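Local coordinates for protein peptidoglycan glycosyltransferase (PDB 5UY7) that is named a peptidoglycan glycosyltransferase and belongs to the penicillin-binding proteins, with a transpeptidase domain of the beta-lactamase clan, at residues L236-Y244 / R258-F266; G297-D308 / S325-M334. All blocks are in the same frame, centred on the assembly; numbering follows the deposited sequence.

Overall arrangement
Both contacts belong to the penicillin-binding transpeptidase domain, but they lie on opposite sides of the chain's centre, with their own centres 33 Å apart and their nearest atoms about 15 Å apart. Contact 1 is a surface contact: an outermost strand of the five-stranded antiparallel sheet meets a short helix, and its hydrogen bonds run through asparagine amides and an arginine on a backbone carbonyl, beside a small leucine-isoleucine contact. Contact 2 is partly buried, with seven of its 13 touching residues enclosed. There a separate two-stranded hairpin packs on helix 326-333, pairing an aspartate at the helix N-terminus with an apolar interface that begins in the first turn. The two contacts have no secondary-structure element in common.

Contact 1. Residues L236-Y244 / R258-F266; sequences LALVNYPTY and RNRILTDVF
Asn-240, on the outermost strand 235-241, meets three consecutive residues at the start of helix 260-263, and its side chain can be followed outward. Asn-240 CB lies over one face of the Arg-260 guanidinium, 3.7 Å from Arg-260 NH2. CG stands anti to the carbonyl carbon, and the amide beyond it faces the helix start. Asn-240 OD1 accepts from Ile-261 N at 3.2 Å, in the carbonyl plane and on a lone pair, though the bond is bent (136°). Asn-240 ND2 donates to Asn-259 OD1 at 2.9 Å; this bond is nearly straight, the amide planes are 80° apart, and the donor sits well above the acceptor's carbonyl plane, off its lone pairs. With both ends of the amide bonded, its rotation is fixed.

Arg-260 bends at chi3 and brings its guanidinium edge to Pro-242 O, just past a cis peptide bond. Arg-260 NH2 donates in plane to Pro-242 O at 2.6 Å and 168°, while NH1 adds a weak bond to the same oxygen. Beside the amide bonds, two residues back along the strand, Leu-238 CD1 rests on Ile-261 CD1 at 3.7 Å, and Ile-261 continues onto Ala-224 and Met-226 of strand 222-229. The arrangement is a polar junction between a one-turn helix and the edge strand of the five-stranded antiparallel sheet of the penicillin-binding transpeptidase fold.

Contact 2. Residues G297-D308 / S325-M334; sequences GHFVLDGAPITD and SNIGATKIAM
Asp-308, just past the second strand of a beta-hairpin packed on helix 326-333, meets the helix start with both carboxylate oxygens. Asp-308 OD2 accepts from Ser-325 OG at 2.5 Å, and Asp-308 OD1 accepts from Ile-327 N at 2.9 Å along an almost straight line (172°); both donors arrive on the syn side. Ser-325 is the N-cap: its OG also accepts from Gly-328 N, so the hydroxyl joins the aspartate to the first turn. The position of the carboxylate at a helix N-terminus would be expected to stabilise its negative charge.

The hairpin's strands 298-301 and 304-307 are joined by a type I' turn. Asn-326 ND2 makes a weak bond to Thr-307 O, and water 1 accepts from Thr-307 N and, weakly, from Asn-326 ND2. The amide's OD1 accepts from Lys-273 of the putative SxxK motif, consistent with a position beside the active site of this family.

The apolar part begins in the first turn with Ile-327 and runs along the helix to Met-334. Ile-327 packs against the hairpin, its CD1 lying 3.3 Å from Gly-297 C and its CG1 3.7 Å from Phe-299 CB. Ile-306 and Thr-330 meet tip to tip, CD1 of the isoleucine to CG2 of the threonine at 3.7 Å, while Leu-301 CD2 reaches that methyl and Met-334 SD. Lys-331 runs extended beyond CG, its NZ bonded to Glu-293 O; on the way its CE sits over one face of the Phe-299 ring, a CH-pi contact 3.9 Å from the ring centroid and 23° off the normal.

Contact 1. Residues L236-Y244 / R258-F266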
loop_
_atom_site.group_PDB
_atom_site.type_symbol
_atom_site.label_atom_id
_atom_site.label_comp_id
_atom_site.label_asym_id
_atom_site.label_seq_id
_atom_site.Cartn_x
_atom_site.Cartn_y
_atom_site.Cartn_z
ATOM N N LEU A 236 -1.043 16.323 -1.503
ATOM C CA LEU A 236 -0.615 17.348 -0.560
ATOM C C LEU A 236 0.897 17.466 -0.484
ATOM O O LEU A 236 1.413 18.535 -0.124
ATOM C CB LEU A 236 -1.169 17.042 0.838
ATOM C CG LEU A 236 -2.693 16.932 0.924
ATOM C CD1 LEU A 236 -3.104 16.587 2.356
ATOM C CD2 LEU A 236 -3.349 18.235 0.489
ATOM N N ALA A 237 1.613 16.389 -0.803
ATOM C CA ALA A 237 3.068 16.405 -0.823
ATOM C C ALA A 237 3.542 15.388 -1.840
ATOM O O ALA A 237 2.943 14.321 -1.985
ATOM C CB ALA A 237 3.663 16.095 0.556
ATOM N N LEU A 238 4.627 15.723 -2.532
ATOM C CA LEU A 238 5.199 14.828 -3.534
ATOM C C LEU A 238 6.685 15.147 -3.570
ATOM O O LEU A 238 7.061 16.220 -4.049
ATOM C CB LEU A 238 4.531 15.060 -4.891
ATOM C CG LEU A 238 4.843 14.183 -6.105
ATOM C CD1 LEU A 238 4.104 12.877 -6.006
ATOM C CD2 LEU A 238 4.440 14.912 -7.380
ATOM N N VAL A 239 7.521 14.264 -3.015
ATOM C CA VAL A 239 8.934 14.561 -2.803
ATOM C C VAL A 239 9.793 13.428 -3.341
ATOM O O VAL A 239 9.561 12.259 -3.016
ATOM C CB VAL A 239 9.254 14.789 -1.311
ATOM C CG1 VAL A 239 10.750 15.100 -1.129
ATOM C CG2 VAL A 239 8.424 15.924 -0.765
ATOM N N ASN A 240 10.790 13.777 -4.148
ATOM C CA ASN A 240 11.897 12.895 -4.487
ATOM C C ASN A 240 13.145 13.431 -3.809
ATOM O O ASN A 240 13.419 14.634 -3.892
ATOM C CB ASN A 240 12.120 12.833 -5.996
ATOM C CG ASN A 240 10.954 12.213 -6.728
ATOM O OD1 ASN A 240 10.816 10.995 -6.758
ATOM N ND2 ASN A 240 10.110 13.048 -7.324
ATOM N N TYR A 241 13.895 12.554 -3.144
ATOM C CA TYR A 241 15.175 12.941 -2.555
ATOM C C TYR A 241 16.252 11.931 -2.924
ATOM O O TYR A 241 16.136 10.744 -2.558
ATOM C CB TYR A 241 15.084 13.087 -1.034
ATOM C CG TYR A 241 16.290 13.824 -0.518
ATOM C CD1 TYR A 241 16.335 15.213 -0.541
ATOM C CD2 TYR A 241 17.415 13.138 -0.086
ATOM C CE1 TYR A 241 17.449 15.901 -0.107
ATOM C CE2 TYR A 241 18.537 13.816 0.342
ATOM C CZ TYR A 241 18.549 15.200 0.335
ATOM O OH TYR A 241 19.663 15.878 0.760
ATOM N N PRO A 242 17.321 12.341 -3.626
ATOM C CA PRO A 242 17.517 13.704 -4.135
ATOM C C PRO A 242 16.630 14.012 -5.343
ATOM O O PRO A 242 15.936 13.130 -5.843
ATOM C CB PRO A 242 19.002 13.730 -4.539
ATOM C CG PRO A 242 19.600 12.457 -4.005
ATOM C CD PRO A 242 18.476 11.477 -3.909
ATOM N N THR A 243 16.658 15.260 -5.813
ATOM C CA THR A 243 15.824 15.637 -6.946
ATOM C C THR A 243 16.385 15.167 -8.284
ATOM O O THR A 243 15.625 15.048 -9.249
ATOM C CB THR A 243 15.649 17.154 -6.990
ATOM O OG1 THR A 243 16.943 17.754 -7.049
ATOM C CG2 THR A 243 14.924 17.649 -5.751
ATOM N N TYR A 244 17.689 14.913 -8.369
ATOM C CA TYR A 244 18.305 14.500 -9.631
ATOM C C TYR A 244 18.374 12.979 -9.735
ATOM O O TYR A 244 18.467 12.280 -8.726
ATOM C CB TYR A 244 19.706 15.106 -9.775
ATOM C CG TYR A 244 20.615 14.834 -8.598
ATOM C CD1 TYR A 244 20.670 15.711 -7.523
ATOM C CD2 TYR A 244 21.416 13.697 -8.559
ATOM C CE1 TYR A 244 21.492 15.464 -6.440
ATOM C CE2 TYR A 244 22.243 13.443 -7.479
ATOM C CZ TYR A 244 22.275 14.328 -6.423
ATOM O OH TYR A 244 23.091 14.083 -5.345
ATOM N N ARG A 258 13.775 13.284 -14.191
ATOM C CA ARG A 258 12.615 12.402 -14.119
ATOM C C ARG A 258 12.013 12.413 -12.718
ATOM O O ARG A 258 12.735 12.494 -11.727
ATOM C CB ARG A 258 12.997 10.972 -14.513
ATOM N N ASN A 259 10.688 12.330 -12.643
ATOM C CA ASN A 259 9.987 12.255 -11.362
ATOM C C ASN A 259 9.844 10.777 -11.011
ATOM O O ASN A 259 8.910 10.105 -11.457
ATOM C CB ASN A 259 8.640 12.966 -11.445
ATOM C CG ASN A 259 8.004 13.175 -10.083
ATOM O OD1 ASN A 259 8.006 12.281 -9.242
ATOM N ND2 ASN A 259 7.464 14.369 -9.861
ATOM N N ARG A 260 10.781 10.270 -10.201
ATOM C CA ARG A 260 10.872 8.830 -9.960
ATOM C C ARG A 260 9.612 8.263 -9.312
ATOM O O ARG A 260 9.290 7.087 -9.520
ATOM C CB ARG A 260 12.095 8.520 -9.101
ATOM C CG ARG A 260 13.405 8.934 -9.754
ATOM C CD ARG A 260 14.614 8.460 -8.968
ATOM N NE ARG A 260 14.675 9.028 -7.622
ATOM C CZ ARG A 260 15.125 10.248 -7.335
ATOM N NH1 ARG A 260 15.541 11.055 -8.303
ATOM N NH2 ARG A 260 15.149 10.668 -6.079
ATOM N N ILE A 261 8.894 9.065 -8.520
ATOM C CA ILE A 261 7.630 8.609 -7.946
ATOM C C ILE A 261 6.685 8.132 -9.035
ATOM O O ILE A 261 5.922 7.177 -8.841
ATOM C CB ILE A 261 6.976 9.730 -7.112
ATOM C CG1 ILE A 261 7.811 10.045 -5.880
ATOM C CG2 ILE A 261 5.553 9.333 -6.709
ATOM C CD1 ILE A 261 7.197 11.108 -4.987
ATOM N N LEU A 262 6.732 8.773 -10.203
ATOM C CA LEU A 262 5.859 8.431 -11.313
ATOM C C LEU A 262 6.515 7.525 -12.347
ATOM O O LEU A 262 5.809 6.790 -13.048
ATOM C CB LEU A 262 5.387 9.709 -12.011
ATOM C CG LEU A 262 4.415 10.536 -11.173
ATOM C CD1 LEU A 262 4.734 12.009 -11.297
ATOM C CD2 LEU A 262 2.990 10.246 -11.621
ATOM N N THR A 263 7.839 7.545 -12.458
ATOM C CA THR A 263 8.489 6.842 -13.559
ATOM C C THR A 263 9.113 5.515 -13.156
ATOM O O THR A 263 9.223 4.619 -13.999
ATOM C CB THR A 263 9.566 7.726 -14.201
ATOM O OG1 THR A 263 10.590 8.024 -13.243
ATOM C CG2 THR A 263 8.955 9.029 -14.705
ATOM N N ASP A 264 9.515 5.349 -11.903
ATOM C CA ASP A 264 10.216 4.140 -11.492
ATOM C C ASP A 264 9.230 3.066 -11.049
ATOM O O ASP A 264 8.346 3.319 -10.222
ATOM C CB ASP A 264 11.213 4.453 -10.377
ATOM C CG ASP A 264 12.429 5.221 -10.885
ATOM O OD1 ASP A 264 12.413 5.673 -12.053
ATOM O OD2 ASP A 264 13.403 5.363 -10.124
ATOM N N VAL A 265 9.383 1.862 -11.599
ATOM C CA VAL A 265 8.494 0.765 -11.246
ATOM C C VAL A 265 9.281 -0.337 -10.555
ATOM O O VAL A 265 10.492 -0.496 -10.741
ATOM C CB VAL A 265 7.720 0.199 -12.456
ATOM C CG1 VAL A 265 6.902 1.294 -13.111
ATOM C CG2 VAL A 265 8.659 -0.448 -13.444
ATOM N N PHE A 266 8.556 -1.108 -9.747
ATOM C CA PHE A 266 9.127 -2.175 -8.936
ATOM C C PHE A 266 8.016 -3.143 -8.570
ATOM O O PHE A 266 6.827 -2.826 -8.681
ATOM C CB PHE A 266 9.787 -1.628 -7.666
ATOM C CG PHE A 266 8.902 -0.702 -6.873
ATOM C CD1 PHE A 266 8.876 0.660 -7.154
ATOM C CD2 PHE A 266 8.108 -1.184 -5.839
ATOM C CE1 PHE A 266 8.065 1.516 -6.423
ATOM C CE2 PHE A 266 7.302 -0.325 -5.104
ATOM C CZ PHE A 266 7.282 1.026 -5.407
#

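Contact 2. Residues G297-D308 / S325-M334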
loop_
_atom_site.group_PDB
_atom_site.type_symbol
_atom_site.label_atom_id
_atom_site.label_comp_id
_atom_site.label_asym_id
_atom_site.label_seq_id
_atom_site.Cartn_x
_atom_site.Cartn_y
_atom_site.Cartn_z
ATOM N N GLY A 297 4.484 -22.835 7.709
ATOM C CA GLY A 297 5.090 -21.812 6.881
ATOM C C GLY A 297 5.790 -22.310 5.642
ATOM O O GLY A 297 6.599 -21.580 5.066
ATOM N N HIS A 298 5.508 -23.536 5.212
ATOM C CA HIS A 298 6.007 -24.069 3.954
ATOM C C HIS A 298 4.819 -24.596 3.171
ATOM O O HIS A 298 3.985 -25.319 3.722
ATOM C CB HIS A 298 7.029 -25.191 4.176
ATOM C CG HIS A 298 8.167 -24.803 5.066
ATOM N ND1 HIS A 298 9.242 -24.062 4.620
ATOM C CD2 HIS A 298 8.399 -25.054 6.375
ATOM C CE1 HIS A 298 10.087 -23.875 5.619
ATOM N NE2 HIS A 298 9.598 -24.463 6.694
ATOM N N PHE A 299 4.742 -24.228 1.896
ATOM C CA PHE A 299 3.667 -24.667 1.020
ATOM C C PHE A 299 4.252 -24.959 -0.355
ATOM O O PHE A 299 5.284 -24.399 -0.735
ATOM C CB PHE A 299 2.563 -23.596 0.947
ATOM C CG PHE A 299 1.319 -24.030 0.220
ATOM C CD1 PHE A 299 0.598 -25.138 0.632
ATOM C CD2 PHE A 299 0.835 -23.279 -0.840
ATOM C CE1 PHE A 299 -0.562 -25.515 -0.028
ATOM C CE2 PHE A 299 -0.325 -23.648 -1.502
ATOM C CZ PHE A 299 -1.023 -24.767 -1.095
ATOM N N VAL A 300 3.604 -25.860 -1.090
ATOM C CA VAL A 300 4.008 -26.189 -2.451
ATOM C C VAL A 300 2.795 -26.053 -3.355
ATOM O O VAL A 300 1.731 -26.609 -3.064
ATOM C CB VAL A 300 4.607 -27.606 -2.557
ATOM C CG1 VAL A 300 4.966 -27.905 -3.997
ATOM C CG2 VAL A 300 5.832 -27.723 -1.676
ATOM N N LEU A 301 2.952 -25.302 -4.442
ATOM C CA LEU A 301 1.884 -25.083 -5.411
ATOM C C LEU A 301 2.445 -25.380 -6.790
ATOM O O LEU A 301 3.358 -24.686 -7.250
ATOM C CB LEU A 301 1.351 -23.653 -5.337
ATOM C CG LEU A 301 0.237 -23.345 -6.337
ATOM C CD1 LEU A 301 -0.940 -24.272 -6.104
ATOM C CD2 LEU A 301 -0.198 -21.904 -6.212
ATOM N N ASP A 302 1.906 -26.412 -7.438
ATOM C CA ASP A 302 2.377 -26.842 -8.754
ATOM C C ASP A 302 3.895 -27.007 -8.769
ATOM O O ASP A 302 4.584 -26.567 -9.691
ATOM C CB ASP A 302 1.915 -25.872 -9.840
ATOM C CG ASP A 302 0.411 -25.854 -9.992
ATOM O OD1 ASP A 302 -0.229 -26.863 -9.624
ATOM O OD2 ASP A 302 -0.133 -24.838 -10.472
ATOM N N GLY A 303 4.422 -27.641 -7.724
ATOM C CA GLY A 303 5.841 -27.889 -7.611
ATOM C C GLY A 303 6.677 -26.728 -7.120
ATOM O O GLY A 303 7.876 -26.914 -6.876
ATOM N N ALA A 304 6.094 -25.540 -6.961
ATOM C CA ALA A 304 6.924 -24.417 -6.547
ATOM C C ALA A 304 6.719 -24.110 -5.070
ATOM O O ALA A 304 5.600 -24.234 -4.558
ATOM C CB ALA A 304 6.606 -23.170 -7.371
ATOM N N PRO A 305 7.778 -23.719 -4.367
ATOM C CA PRO A 305 7.654 -23.462 -2.932
ATOM C C PRO A 305 7.157 -22.054 -2.656
ATOM O O PRO A 305 7.619 -21.073 -3.245
ATOM C CB PRO A 305 9.085 -23.655 -2.418
ATOM C CG PRO A 305 9.935 -23.227 -3.572
ATOM C CD PRO A 305 9.177 -23.622 -4.827
ATOM N N ILE A 306 6.199 -21.965 -1.740
ATOM C CA ILE A 306 5.717 -20.700 -1.213
ATOM C C ILE A 306 5.983 -20.716 0.285
ATOM O O ILE A 306 5.680 -21.707 0.959
ATOM C CB ILE A 306 4.228 -20.500 -1.536
ATOM C CG1 ILE A 306 4.049 -20.541 -3.059
ATOM C CG2 ILE A 306 3.731 -19.184 -0.967
ATOM C CD1 ILE A 306 2.619 -20.566 -3.527
ATOM N N THR A 307 6.576 -19.639 0.798
ATOM C CA THR A 307 7.184 -19.649 2.121
ATOM C C THR A 307 6.735 -18.445 2.937
ATOM O O THR A 307 6.689 -17.322 2.422
ATOM C CB THR A 307 8.715 -19.642 2.001
ATOM O OG1 THR A 307 9.136 -20.760 1.212
ATOM C CG2 THR A 307 9.362 -19.719 3.364
ATOM N N ASP A 308 6.411 -18.681 4.212
ATOM C CA ASP A 308 6.196 -17.611 5.177
ATOM C C ASP A 308 7.462 -17.390 5.997
ATOM O O ASP A 308 8.367 -18.227 6.019
ATOM C CB ASP A 308 5.023 -17.928 6.107
ATOM C CG ASP A 308 3.680 -17.820 5.414
ATOM O OD1 ASP A 308 3.640 -17.389 4.243
ATOM O OD2 ASP A 308 2.660 -18.142 6.058
ATOM N N SER A 325 1.300 -13.167 5.653
ATOM C CA SER A 325 1.546 -14.537 5.210
ATOM C C SER A 325 1.442 -14.643 3.687
ATOM O O SER A 325 0.393 -14.335 3.110
ATOM C CB SER A 325 0.539 -15.471 5.888
ATOM O OG SER A 325 0.613 -16.791 5.364
ATOM N N ASN A 326 2.529 -15.077 3.036
ATOM C CA ASN A 326 2.469 -15.410 1.611
ATOM C C ASN A 326 1.563 -16.600 1.355
ATOM O O ASN A 326 0.827 -16.627 0.360
ATOM C CB ASN A 326 3.860 -15.753 1.077
ATOM C CG ASN A 326 4.748 -14.549 0.938
ATOM O OD1 ASN A 326 4.293 -13.414 1.048
ATOM N ND2 ASN A 326 6.030 -14.790 0.670
ATOM N N ILE A 327 1.650 -17.619 2.210
ATOM C CA ILE A 327 0.830 -18.816 2.030
ATOM C C ILE A 327 -0.646 -18.479 2.192
ATOM O O ILE A 327 -1.496 -18.950 1.422
ATOM C CB ILE A 327 1.281 -19.912 3.010
ATOM C CG1 ILE A 327 2.709 -20.332 2.666
ATOM C CG2 ILE A 327 0.339 -21.118 2.948
ATOM C CD1 ILE A 327 3.360 -21.162 3.725
ATOM N N GLY A 328 -0.977 -17.663 3.195
ATOM C CA GLY A 328 -2.364 -17.266 3.376
ATOM C C GLY A 328 -2.886 -16.455 2.207
ATOM O O GLY A 328 -4.024 -16.642 1.762
ATOM N N ALA A 329 -2.065 -15.528 1.700
ATOM C CA ALA A 329 -2.468 -14.765 0.523
ATOM C C ALA A 329 -2.704 -15.686 -0.666
ATOM O O ALA A 329 -3.680 -15.519 -1.410
ATOM C CB ALA A 329 -1.396 -13.718 0.190
ATOM N N THR A 330 -1.821 -16.673 -0.850
ATOM C CA THR A 330 -1.955 -17.613 -1.956
ATOM C C THR A 330 -3.248 -18.407 -1.848
ATOM O O THR A 330 -3.982 -18.548 -2.830
ATOM C CB THR A 330 -0.756 -18.560 -1.982
ATOM O OG1 THR A 330 0.431 -17.813 -2.272
ATOM C CG2 THR A 330 -0.951 -19.661 -3.042
ATOM N N LYS A 331 -3.537 -18.945 -0.662
ATOM C CA LYS A 331 -4.716 -19.797 -0.543
ATOM C C LYS A 331 -5.991 -18.991 -0.742
ATOM O O LYS A 331 -6.958 -19.484 -1.340
ATOM C CB LYS A 331 -4.717 -20.523 0.805
ATOM C CG LYS A 331 -3.601 -21.574 0.896
ATOM C CD LYS A 331 -3.777 -22.466 2.099
ATOM C CE LYS A 331 -2.698 -23.528 2.144
ATOM N NZ LYS A 331 -3.050 -24.563 3.143
ATOM N N ILE A 332 -6.003 -17.743 -0.269
ATOM C CA ILE A 332 -7.134 -16.862 -0.527
ATOM C C ILE A 332 -7.232 -16.551 -2.018
ATOM O O ILE A 332 -8.321 -16.582 -2.604
ATOM C CB ILE A 332 -6.997 -15.592 0.331
ATOM C CG1 ILE A 332 -7.193 -15.947 1.807
ATOM C CG2 ILE A 332 -7.981 -14.536 -0.110
ATOM C CD1 ILE A 332 -6.839 -14.773 2.760
ATOM N N ALA A 333 -6.092 -16.289 -2.664
ATOM C CA ALA A 333 -6.108 -16.024 -4.099
ATOM C C ALA A 333 -6.660 -17.201 -4.889
ATOM O O ALA A 333 -7.296 -17.002 -5.931
ATOM C CB ALA A 333 -4.695 -15.694 -4.590
ATOM N N MET A 334 -6.430 -18.429 -4.421
ATOM C CA MET A 334 -6.891 -19.594 -5.169
ATOM C C MET A 334 -8.407 -19.770 -5.134
ATOM O O MET A 334 -8.926 -20.599 -5.887
ATOM C CB MET A 334 -6.189 -20.853 -4.650
ATOM C CG MET A 334 -4.685 -20.872 -4.923
ATOM S SD MET A 334 -4.265 -20.864 -6.684
ATOM C CE MET A 334 -3.776 -19.165 -6.923
HETATM O O HOH W 1 7.176 -17.334 -1.152
HETATM O O HOH W 2 5.453 -14.673 3.899
#